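Restriction endonuclease THAI (Thermoplasma acidophilum, PDB 3NDH) is a restriction endonuclease that binds its specific DNA site by intercalating into it without flipping bases out, and cuts the DNA. Local coordinates at residues 18-23 / 149-154; 64-69 / 99-104; 72-77 / 92-97. All coordinates share one frame; numbering follows the deposited sequence. Where two conformers were deposited one is given.

Interaction 1: residues 18-23 / 149-154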
loop_
_atom_site.group_PDB
_atom_site.type_symbol
_atom_site.label_atom_id
_atom_site.label_comp_id
_atom_site.label_asym_id
_atom_site.label_seq_id
_atom_site.Cartn_x
_atom_site.Cartn_y
_atom_site.Cartn_z
ATOM N N ASP A 18 -15.666 -9.335 27.315
ATOM C CA ASP A 18 -14.889 -8.492 26.387
ATOM C C ASP A 18 -13.699 -9.336 25.958
ATOM O O ASP A 18 -12.774 -9.595 26.731
ATOM C CB ASP A 18 -14.480 -7.179 27.072
ATOM C CG ASP A 18 -13.674 -6.262 26.171
ATOM O OD1 ASP A 18 -13.108 -6.745 25.183
ATOM O OD2 ASP A 18 -13.606 -5.049 26.468
ATOM N N HIS A 19 -13.756 -9.794 24.716
ATOM C CA HIS A 19 -12.750 -10.700 24.189
ATOM C C HIS A 19 -11.393 -10.017 24.087
ATOM O O HIS A 19 -10.358 -10.647 24.308
ATOM C CB HIS A 19 -13.194 -11.227 22.824
ATOM C CG HIS A 19 -14.393 -12.114 22.892
ATOM N ND1 HIS A 19 -14.384 -13.316 23.561
ATOM C CD2 HIS A 19 -15.643 -11.970 22.394
ATOM C CE1 HIS A 19 -15.578 -13.876 23.476
ATOM N NE2 HIS A 19 -16.365 -13.075 22.783
ATOM N N LEU A 20 -11.389 -8.733 23.749
ATOM C CA LEU A 20 -10.127 -8.001 23.658
ATOM C C LEU A 20 -9.474 -7.825 25.032
ATOM O O LEU A 20 -8.264 -7.874 25.152
ATOM C CB LEU A 20 -10.319 -6.671 22.942
ATOM C CG LEU A 20 -10.506 -6.818 21.427
ATOM C CD1 LEU A 20 -10.729 -5.475 20.747
ATOM C CD2 LEU A 20 -9.322 -7.547 20.776
ATOM N N LYS A 21 -10.281 -7.631 26.073
ATOM C CA LYS A 21 -9.755 -7.620 27.434
ATOM C C LYS A 21 -9.043 -8.938 27.720
ATOM O O LYS A 21 -7.920 -8.947 28.223
ATOM C CB LYS A 21 -10.879 -7.386 28.442
ATOM C CG LYS A 21 -10.446 -7.369 29.904
ATOM C CD LYS A 21 -11.631 -7.114 30.826
ATOM C CE LYS A 21 -11.188 -6.814 32.249
ATOM N NZ LYS A 21 -10.509 -7.979 32.884
ATOM N N ASP A 22 -9.697 -10.042 27.374
ATOM C CA ASP A 22 -9.135 -11.378 27.597
ATOM C C ASP A 22 -7.813 -11.542 26.848
ATOM O O ASP A 22 -6.850 -12.093 27.381
ATOM C CB ASP A 22 -10.119 -12.460 27.143
ATOM C CG ASP A 22 -11.379 -12.488 27.975
ATOM O OD1 ASP A 22 -11.364 -11.930 29.088
ATOM O OD2 ASP A 22 -12.384 -13.056 27.500
ATOM N N LEU A 23 -7.752 -11.028 25.623
ATOM C CA LEU A 23 -6.522 -11.079 24.839
ATOM C C LEU A 23 -5.395 -10.340 25.547
ATOM O O LEU A 23 -4.275 -10.853 25.665
ATOM C CB LEU A 23 -6.769 -10.442 23.474
ATOM C CG LEU A 23 -5.585 -10.328 22.521
ATOM C CD1 LEU A 23 -5.213 -11.688 21.938
ATOM C CD2 LEU A 23 -5.914 -9.339 21.428
ATOM N N VAL A 149 1.245 -1.859 22.371
ATOM C CA VAL A 149 -0.001 -2.088 21.678
ATOM C C VAL A 149 -1.106 -1.768 22.639
ATOM O O VAL A 149 -1.049 -2.155 23.812
ATOM C CB VAL A 149 -0.121 -3.505 21.091
ATOM C CG1 VAL A 149 0.047 -4.565 22.108
ATOM C CG2 VAL A 149 -1.460 -3.681 20.369
ATOM N N TYR A 150 -2.106 -1.058 22.136
ATOM C CA TYR A 150 -3.195 -0.519 22.949
ATOM C C TYR A 150 -4.529 -1.007 22.449
ATOM O O TYR A 150 -4.786 -1.003 21.245
ATOM C CB TYR A 150 -3.190 1.008 22.873
ATOM C CG TYR A 150 -1.977 1.646 23.489
ATOM C CD1 TYR A 150 -2.045 2.216 24.749
ATOM C CD2 TYR A 150 -0.755 1.669 22.824
ATOM C CE1 TYR A 150 -0.933 2.787 25.337
ATOM C CE2 TYR A 150 0.362 2.230 23.414
ATOM C CZ TYR A 150 0.258 2.802 24.654
ATOM O OH TYR A 150 1.370 3.374 25.239
ATOM N N TYR A 151 -5.372 -1.420 23.397
ATOM C CA TYR A 151 -6.792 -1.686 23.159
ATOM C C TYR A 151 -7.568 -0.491 23.712
ATOM O O TYR A 151 -7.587 -0.265 24.912
ATOM C CB TYR A 151 -7.248 -2.991 23.842
ATOM C CG TYR A 151 -8.745 -3.156 24.019
ATOM C CD1 TYR A 151 -9.654 -2.716 23.055
ATOM C CD2 TYR A 151 -9.246 -3.758 25.162
ATOM C CE1 TYR A 151 -11.019 -2.859 23.246
ATOM C CE2 TYR A 151 -10.606 -3.911 25.355
ATOM C CZ TYR A 151 -11.477 -3.452 24.377
ATOM O OH TYR A 151 -12.850 -3.596 24.565
ATOM N N ILE A 152 -8.157 0.276 22.802
ATOM C CA ILE A 152 -8.882 1.488 23.137
ATOM C C ILE A 152 -10.353 1.226 22.813
ATOM O O ILE A 152 -10.745 1.276 21.651
ATOM C CB ILE A 152 -8.333 2.697 22.349
ATOM C CG1 ILE A 152 -6.814 2.853 22.583
ATOM C CG2 ILE A 152 -9.062 3.950 22.787
ATOM C CD1 ILE A 152 -6.124 3.913 21.756
ATOM N N PRO A 153 -11.160 0.909 23.835
ATOM C CA PRO A 153 -12.574 0.623 23.597
ATOM C C PRO A 153 -13.305 1.762 22.887
ATOM O O PRO A 153 -12.967 2.932 23.063
ATOM C CB PRO A 153 -13.139 0.409 25.003
ATOM C CG PRO A 153 -11.972 0.033 25.842
ATOM C CD PRO A 153 -10.799 0.761 25.251
ATOM N N ASP A 154 -14.305 1.405 22.092
ATOM C CA ASP A 154 -15.184 2.398 21.482
ATOM C C ASP A 154 -15.713 3.428 22.499
ATOM O O ASP A 154 -15.782 4.615 22.205
ATOM C CB ASP A 154 -16.350 1.751 20.711
ATOM C CG ASP A 154 -17.155 0.730 21.513
ATOM O OD1 ASP A 154 -16.941 0.513 22.709
ATOM O OD2 ASP A 154 -18.024 0.086 20.868
#
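Tyr151 presents both faces and an edge of its ring: Leu20 CB sits over one face, Pro153 CG, two residues further along the chain and just past the strand, lies offset toward the rim on the other, and Asp18 OD2 meets the hydroxyl edge close to the ring plane. The CH-pi contact of Leu20 is centred, with CB 3.6 Å from the Tyr151 ring centroid and 8° off the normal, while Leu20 CD1 reaches Tyr151 CE1 at 3.6 Å. Tyr151 extends from strand 146-152 with its ring anti to the backbone N (chi1 162°), which carries the hydroxyl as far as the start of helix 19-25. There Tyr151 OH donates to Asp18 OD2 at 2.5 Å, a short bond on the syn side of a carboxylate that stands nearly upright to the ring. The other oxygen, Asp18 OD1, accepts from Lys21 N at 3.1 Å, met from above the carboxylate plane, and forms an Asx motif at the first turn. Replacing Tyr151 by a phenylalanine would probably leave Asp18 OD2 without its donor and the carboxylate freer to turn. The contact joins helix 19-25 to the central mixed sheet, with Leu20 also touching Ile137 of strand 135-141. Because one carboxylate takes both the phenol and a backbone N-H, its negative charge is probably eased, and the helix start is tied to the strand by polar as well as apolar chemistry.

Interaction 2: residues 64-69 / 99-104. With NA (sodium ion), chain E; nucleotides of chain C.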
loop_
_atom_site.group_PDB
_atom_site.type_symbol
_atom_site.label_atom_id
_atom_site.label_comp_id
_atom_site.label_asym_id
_atom_site.label_seq_id
_atom_site.Cartn_x
_atom_site.Cartn_y
_atom_site.Cartn_z
ATOM N N ARG A 64 -2.387 -7.559 8.928
ATOM C CA ARG A 64 -2.480 -9.017 8.814
ATOM C C ARG A 64 -1.908 -9.725 10.031
ATOM O O ARG A 64 -2.452 -10.708 10.509
ATOM C CB ARG A 64 -1.762 -9.525 7.562
ATOM C CG ARG A 64 -2.467 -9.236 6.294
ATOM C CD ARG A 64 -1.986 -10.164 5.183
ATOM N NE ARG A 64 -2.310 -9.594 3.903
ATOM C CZ ARG A 64 -1.455 -9.475 2.898
ATOM N NH1 ARG A 64 -0.219 -9.951 2.994
ATOM N NH2 ARG A 64 -1.863 -8.914 1.782
ATOM N N ILE A 65 -0.777 -9.213 10.514
ATOM C CA ILE A 65 -0.095 -9.776 11.669
ATOM C C ILE A 65 -0.979 -9.664 12.914
ATOM O O ILE A 65 -1.083 -10.606 13.720
ATOM C CB ILE A 65 1.277 -9.104 11.894
ATOM C CG1 ILE A 65 2.230 -9.525 10.772
ATOM C CG2 ILE A 65 1.866 -9.467 13.246
ATOM C CD1 ILE A 65 3.468 -8.637 10.552
ATOM N N ILE A 66 -1.628 -8.516 13.096
ATOM C CA ILE A 66 -2.491 -8.332 14.256
ATOM C C ILE A 66 -3.748 -9.181 14.134
ATOM O O ILE A 66 -4.162 -9.825 15.101
ATOM C CB ILE A 66 -2.827 -6.832 14.475
ATOM C CG1 ILE A 66 -1.554 -6.009 14.754
ATOM C CG2 ILE A 66 -3.852 -6.645 15.586
ATOM C CD1 ILE A 66 -0.768 -6.453 15.995
ATOM N N SER A 67 -4.365 -9.221 12.954
ATOM C CA SER A 67 -5.516 -10.118 12.784
ATOM C C SER A 67 -5.153 -11.581 13.059
ATOM O O SER A 67 -5.950 -12.344 13.590
ATOM C CB SER A 67 -6.092 -10.000 11.385
ATOM O OG SER A 67 -6.589 -8.679 11.152
ATOM N N SER A 68 -3.940 -11.956 12.674
ATOM C CA SER A 68 -3.442 -13.304 12.895
ATOM C C SER A 68 -3.224 -13.620 14.369
ATOM O O SER A 68 -3.383 -14.780 14.794
ATOM C CB SER A 68 -2.170 -13.541 12.099
ATOM O OG SER A 68 -2.442 -13.447 10.709
ATOM N N LEU A 69 -2.887 -12.609 15.169
ATOM C CA LEU A 69 -2.847 -12.797 16.625
ATOM C C LEU A 69 -4.224 -13.150 17.154
ATOM O O LEU A 69 -4.355 -14.000 18.005
ATOM C CB LEU A 69 -2.305 -11.530 17.306
ATOM C CG LEU A 69 -2.162 -11.595 18.818
ATOM C CD1 LEU A 69 -1.078 -12.562 19.220
ATOM C CD2 LEU A 69 -1.898 -10.178 19.332
ATOM N N ILE A 99 -13.433 -4.293 14.589
ATOM C CA ILE A 99 -12.211 -3.736 15.158
ATOM C C ILE A 99 -11.474 -2.937 14.071
ATOM O O ILE A 99 -11.321 -3.398 12.956
ATOM C CB ILE A 99 -11.273 -4.840 15.708
ATOM C CG1 ILE A 99 -11.931 -5.655 16.829
ATOM C CG2 ILE A 99 -9.944 -4.230 16.202
ATOM C CD1 ILE A 99 -11.171 -6.887 17.231
ATOM N N SER A 100 -11.036 -1.740 14.438
ATOM C CA SER A 100 -10.130 -0.920 13.661
ATOM C C SER A 100 -8.724 -1.174 14.179
ATOM O O SER A 100 -8.511 -1.176 15.376
ATOM C CB SER A 100 -10.486 0.537 13.904
ATOM O OG SER A 100 -9.506 1.402 13.376
ATOM N N ILE A 101 -7.780 -1.421 13.282
ATOM C CA ILE A 101 -6.377 -1.560 13.621
ATOM C C ILE A 101 -5.596 -0.394 13.026
ATOM O O ILE A 101 -5.800 -0.024 11.850
ATOM C CB ILE A 101 -5.827 -2.893 13.053
ATOM C CG1 ILE A 101 -6.503 -4.071 13.736
ATOM C CG2 ILE A 101 -4.321 -2.983 13.219
ATOM C CD1 ILE A 101 -6.388 -5.393 12.976
ATOM N N LYS A 102 -4.741 0.226 13.837
ATOM C CA LYS A 102 -3.892 1.309 13.349
ATOM C C LYS A 102 -2.487 1.155 13.872
ATOM O O LYS A 102 -2.271 0.714 14.999
ATOM C CB LYS A 102 -4.454 2.685 13.704
ATOM C CG LYS A 102 -5.786 2.933 12.982
ATOM C CD LYS A 102 -6.304 4.314 13.089
ATOM C CE LYS A 102 -7.559 4.470 12.235
ATOM N NZ LYS A 102 -7.360 4.516 10.743
ATOM N N THR A 103 -1.520 1.476 13.017
ATOM C CA THR A 103 -0.128 1.393 13.382
ATOM C C THR A 103 0.546 2.728 13.078
ATOM O O THR A 103 0.195 3.438 12.121
ATOM C CB THR A 103 0.570 0.219 12.645
ATOM O OG1 THR A 103 0.717 0.518 11.246
ATOM C CG2 THR A 103 -0.200 -1.102 12.869
ATOM N N ILE A 104 1.523 3.074 13.918
ATOM C CA ILE A 104 2.162 4.377 13.831
ATOM C C ILE A 104 3.539 4.306 14.475
ATOM O O ILE A 104 3.686 3.707 15.560
ATOM C CB ILE A 104 1.260 5.467 14.478
ATOM C CG1 ILE A 104 1.794 6.875 14.229
ATOM C CG2 ILE A 104 1.090 5.229 15.967
ATOM C CD1 ILE A 104 1.559 7.347 12.830
HETATM NA NA NA E . -6.737 0.263 9.870
ATOM P P DG C 8 -1.997 1.975 9.169
ATOM O OP1 DG C 8 -1.859 1.059 10.328
ATOM O OP2 DG C 8 -3.022 3.052 9.197
ATOM O "O5'" DG C 8 -0.574 2.649 8.905
ATOM C "C5'" DG C 8 -0.453 3.960 8.339
ATOM C "C4'" DG C 8 1.006 4.284 8.098
ATOM O "O4'" DG C 8 1.141 5.382 7.163
ATOM C "C3'" DG C 8 1.828 4.677 9.326
ATOM O "O3'" DG C 8 3.148 4.135 9.141
ATOM C "C2'" DG C 8 1.815 6.196 9.247
ATOM C "C1'" DG C 8 1.945 6.401 7.749
ATOM N N9 DG C 8 1.480 7.682 7.238
ATOM C C8 DG C 8 0.394 8.414 7.663
ATOM N N7 DG C 8 0.221 9.514 6.983
ATOM C C5 DG C 8 1.259 9.513 6.058
ATOM C C6 DG C 8 1.595 10.451 5.041
ATOM O O6 DG C 8 1.036 11.519 4.758
ATOM N N1 DG C 8 2.715 10.043 4.321
ATOM C C2 DG C 8 3.424 8.887 4.552
ATOM N N2 DG C 8 4.470 8.658 3.745
ATOM N N3 DG C 8 3.131 8.020 5.504
ATOM C C4 DG C 8 2.042 8.391 6.208
ATOM P P DA C 9 4.321 4.402 10.223
ATOM O OP1 DA C 9 4.710 3.095 10.809
ATOM O OP2 DA C 9 3.925 5.525 11.129
ATOM O "O5'" DA C 9 5.507 4.909 9.282
ATOM C "C5'" DA C 9 5.804 4.224 8.055
ATOM C "C4'" DA C 9 6.763 5.026 7.196
ATOM O "O4'" DA C 9 6.130 6.234 6.712
ATOM C "C3'" DA C 9 8.057 5.482 7.867
ATOM O "O3'" DA C 9 9.129 5.425 6.914
ATOM C "C2'" DA C 9 7.739 6.918 8.259
ATOM C "C1'" DA C 9 6.919 7.368 7.064
ATOM N N9 DA C 9 6.001 8.481 7.319
ATOM C C8 DA C 9 5.070 8.564 8.324
ATOM N N7 DA C 9 4.340 9.653 8.282
ATOM C C5 DA C 9 4.832 10.342 7.183
ATOM C C6 DA C 9 4.474 11.572 6.594
ATOM N N6 DA C 9 3.484 12.354 7.038
ATOM N N1 DA C 9 5.170 11.972 5.510
ATOM C C2 DA C 9 6.151 11.186 5.050
ATOM N N3 DA C 9 6.581 10.016 5.513
ATOM C C4 DA C 9 5.871 9.641 6.590
HETATM O O HOH W 1 -8.679 1.430 10.688
HETATM O O HOH W 2 -5.736 2.543 9.373
HETATM O O HOH W 3 -5.177 -1.469 9.203
#
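Ile66 is the first residue of 64-69 to meet the strand: its CG2 methyl lies 3.8 Å from Ile101 CD1, the two side chains sliding past each other in opposite directions. The branch is aimed there because Ile66 CG2 stands anti to the backbone N. Ser67 follows, its OG 3.8 Å from the same Ile101 CD1 and weakly bonded back to Glu63 O. One turn after Arg64, Ser68 OG donates to Arg64 O at 2.7 Å, from the opposite face of the carbonyl plane to Ser68 N. Behind this apolar face Ile101 O binds the sodium ion at 2.2 Å; three waters, Asp91 and a DNA phosphate complete six ligands. Next along, Thr103 N (2.7 Å) and Thr103 OG1 (2.8 Å) both grip OP1 of DG8 of chain C. Asp91 and Lys102 are probably the Asp and Lys of the PD-(D/E)XK nuclease motif, so the helix backs the strand that carries the metal site. Helix 58-74 lies between this sheet and helix 27-46, reached by Ile65 and Leu69; Trp218 and Trp222 of the second subunit also pack on it, and strand 97-105 runs between 92-94 and 135-141.

Interaction 3: residues 72-77 / 92-97. With SO4 (sulfate ion), chain J.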
loop_
_atom_site.group_PDB
_atom_site.type_symbol
_atom_site.label_atom_id
_atom_site.label_comp_id
_atom_site.label_asym_id
_atom_site.label_seq_id
_atom_site.Cartn_x
_atom_site.Cartn_y
_atom_site.Cartn_z
ATOM N N TYR A 72 -4.926 -16.704 16.185
ATOM C CA TYR A 72 -4.134 -17.556 17.071
ATOM C C TYR A 72 -4.850 -17.816 18.397
ATOM O O TYR A 72 -4.977 -18.963 18.798
ATOM C CB TYR A 72 -2.745 -16.905 17.264
ATOM C CG TYR A 72 -1.882 -17.563 18.341
ATOM C CD1 TYR A 72 -1.465 -18.876 18.221
ATOM C CD2 TYR A 72 -1.476 -16.850 19.453
ATOM C CE1 TYR A 72 -0.678 -19.467 19.207
ATOM C CE2 TYR A 72 -0.698 -17.424 20.428
ATOM C CZ TYR A 72 -0.300 -18.725 20.300
ATOM O OH TYR A 72 0.479 -19.292 21.306
ATOM N N LYS A 73 -5.330 -16.779 19.073
ATOM C CA LYS A 73 -5.988 -16.954 20.348
ATOM C C LYS A 73 -7.401 -17.515 20.220
ATOM O O LYS A 73 -7.781 -18.419 20.987
ATOM C CB LYS A 73 -6.048 -15.661 21.159
ATOM C CG LYS A 73 -6.825 -15.863 22.466
ATOM C CD LYS A 73 -6.544 -14.792 23.460
ATOM C CE LYS A 73 -7.329 -14.977 24.730
ATOM N NZ LYS A 73 -6.968 -16.186 25.513
ATOM N N PHE A 74 -8.206 -16.969 19.312
ATOM C CA PHE A 74 -9.650 -17.238 19.346
ATOM C C PHE A 74 -10.144 -18.270 18.350
ATOM O O PHE A 74 -11.281 -18.754 18.487
ATOM C CB PHE A 74 -10.404 -15.923 19.153
ATOM C CG PHE A 74 -10.160 -14.950 20.250
ATOM C CD1 PHE A 74 -10.721 -15.159 21.500
ATOM C CD2 PHE A 74 -9.367 -13.843 20.056
ATOM C CE1 PHE A 74 -10.493 -14.250 22.526
ATOM C CE2 PHE A 74 -9.130 -12.949 21.079
ATOM C CZ PHE A 74 -9.702 -13.146 22.305
ATOM N N GLY A 75 -9.308 -18.625 17.381
ATOM C CA GLY A 75 -9.666 -19.580 16.330
ATOM C C GLY A 75 -10.202 -18.908 15.077
ATOM O O GLY A 75 -10.879 -17.892 15.148
ATOM N N GLU A 76 -9.917 -19.501 13.920
ATOM C CA GLU A 76 -10.364 -18.944 12.644
ATOM C C GLU A 76 -11.885 -18.816 12.559
ATOM O O GLU A 76 -12.392 -17.859 11.975
ATOM C CB GLU A 76 -9.816 -19.748 11.453
ATOM C CG GLU A 76 -10.221 -21.203 11.393
ATOM C CD GLU A 76 -9.558 -21.954 10.254
ATOM O OE1 GLU A 76 -8.843 -21.319 9.445
ATOM O OE2 GLU A 76 -9.756 -23.189 10.176
ATOM N N LYS A 77 -12.609 -19.748 13.171
ATOM C CA LYS A 77 -14.067 -19.695 13.157
ATOM C C LYS A 77 -14.626 -18.417 13.799
ATOM O O LYS A 77 -15.737 -17.990 13.469
ATOM C CB LYS A 77 -14.653 -20.928 13.855
ATOM C CG LYS A 77 -14.346 -22.255 13.161
ATOM C CD LYS A 77 -14.948 -23.433 13.923
ATOM C CE LYS A 77 -14.543 -24.764 13.316
ATOM N NZ LYS A 77 -15.125 -24.963 11.964
ATOM N N VAL A 92 -11.309 -5.996 10.714
ATOM C CA VAL A 92 -11.490 -7.372 11.137
ATOM C C VAL A 92 -12.645 -7.386 12.118
ATOM O O VAL A 92 -12.982 -6.351 12.695
ATOM C CB VAL A 92 -10.156 -7.917 11.752
ATOM C CG1 VAL A 92 -9.803 -7.231 13.068
ATOM C CG2 VAL A 92 -10.172 -9.428 11.881
ATOM N N LYS A 93 -13.308 -8.527 12.248
ATOM C CA LYS A 93 -14.317 -8.704 13.276
ATOM C C LYS A 93 -13.933 -9.875 14.143
ATOM O O LYS A 93 -13.337 -10.848 13.672
ATOM C CB LYS A 93 -15.711 -8.908 12.694
ATOM C CG LYS A 93 -16.160 -7.822 11.746
ATOM C CD LYS A 93 -17.522 -8.169 11.189
ATOM C CE LYS A 93 -17.978 -7.104 10.239
ATOM N NZ LYS A 93 -19.338 -7.411 9.671
ATOM N N LEU A 94 -14.287 -9.763 15.418
ATOM C CA LEU A 94 -13.970 -10.756 16.427
ATOM C C LEU A 94 -15.289 -11.130 17.099
ATOM O O LEU A 94 -15.937 -10.280 17.715
ATOM C CB LEU A 94 -12.981 -10.180 17.447
ATOM C CG LEU A 94 -12.574 -11.067 18.630
ATOM C CD1 LEU A 94 -11.943 -12.388 18.168
ATOM C CD2 LEU A 94 -11.591 -10.273 19.485
ATOM N N PHE A 95 -15.694 -12.389 16.938
ATOM C CA PHE A 95 -17.030 -12.838 17.346
ATOM C C PHE A 95 -18.089 -11.865 16.834
ATOM O O PHE A 95 -19.053 -11.559 17.543
ATOM C CB PHE A 95 -17.144 -13.028 18.864
ATOM C CG PHE A 95 -16.250 -14.111 19.409
ATOM C CD1 PHE A 95 -16.726 -15.404 19.590
ATOM C CD2 PHE A 95 -14.933 -13.834 19.753
ATOM C CE1 PHE A 95 -15.901 -16.399 20.105
ATOM C CE2 PHE A 95 -14.105 -14.822 20.281
ATOM C CZ PHE A 95 -14.593 -16.103 20.457
ATOM N N GLY A 96 -17.906 -11.396 15.604
ATOM C CA GLY A 96 -18.849 -10.495 14.940
ATOM C C GLY A 96 -18.695 -9.020 15.265
ATOM O O GLY A 96 -19.364 -8.181 14.664
ATOM N N SER A 97 -17.815 -8.688 16.206
ATOM C CA SER A 97 -17.657 -7.311 16.666
ATOM C C SER A 97 -16.522 -6.620 15.887
ATOM O O SER A 97 -15.413 -7.128 15.871
ATOM C CB SER A 97 -17.351 -7.295 18.151
ATOM O OG SER A 97 -17.366 -5.968 18.628
HETATM S S SO4 J . -8.316 -23.021 14.680
HETATM O O1 SO4 J . -7.185 -23.804 15.160
HETATM O O2 SO4 J . -8.902 -23.698 13.521
HETATM O O3 SO4 J . -9.276 -22.934 15.776
HETATM O O4 SO4 J . -7.870 -21.692 14.268
#
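A beta hairpin with a type I' turn, Leu94 to Ser97, abuts the C-terminal end of helix 58-74, where Phe74 packs against both Leu94 and Phe95. The turn is closed by paired backbone bonds, Leu94 N to Ser97 O and Ser97 N to Leu94 O, both 2.9 Å, which set the backbone of the turn from which Leu94 and Phe95 project. Phe74 receives them at its two ortho carbons. Both come from the same side of the ring, opposite Lys73: Leu94 CD1 touches Phe74 CD2 at 3.5 Å, and Phe95 CE2 comes to 3.6 Å from Phe74 CD1, which lies at the edge of the Phe95 ring and near its plane. The ring planes stand 84° apart with centroids 5.8 Å from each other, an oblique pairing. Phe74 holds its ring anti to the carbonyl carbon (chi1 -63°), and CG of the preceding Lys73 lies 3.8 Å above the centre of one ring face, so the aromatic group is held by its own helix as well as by the hairpin. Past the helix Gly75 takes a positive phi; a CB there would jam against the preceding carbonyl O and strike the sulfate, probably a crystallisation ion. Glu76 N donates to O4 of that sulfate at 3.0 Å in a fairly straight bond. Within the fold, 92-94 is flanked by strands 79-80 and 97-105. Helix 19-25 completes the surroundings: His19 stacks on the Phe95 ring, Leu94 touches Leu20, and Lys73 packs on Leu23, while a salt bridge joins Lys73 to Asp26 near the start of helix 27-46.

All three contacts reach the same mixed sheet, and interactions 2 and 3 share helix 58-74 as well. Leu20 of interaction 1 bridges to both others: its CD1 lies 3.8 Å from Ile99 CD1 of interaction 2, and its CD2 3.8 Å from Leu94 CD2 of interaction 3. Interactions 2 and 3 meet on neighbouring strands, where Ile101 CD1 packs 3.9 Å from Val92 CG1. Along the chain, 72-77/92-97 nests within 64-69/99-104, which nests within 18-23/149-154. Interaction 2 carries the metal site, and Asp91, its other protein ligand, immediately precedes 92-97. Interaction 1 is more remote: the Leu20 side chain is about 13 Å from the sodium ion.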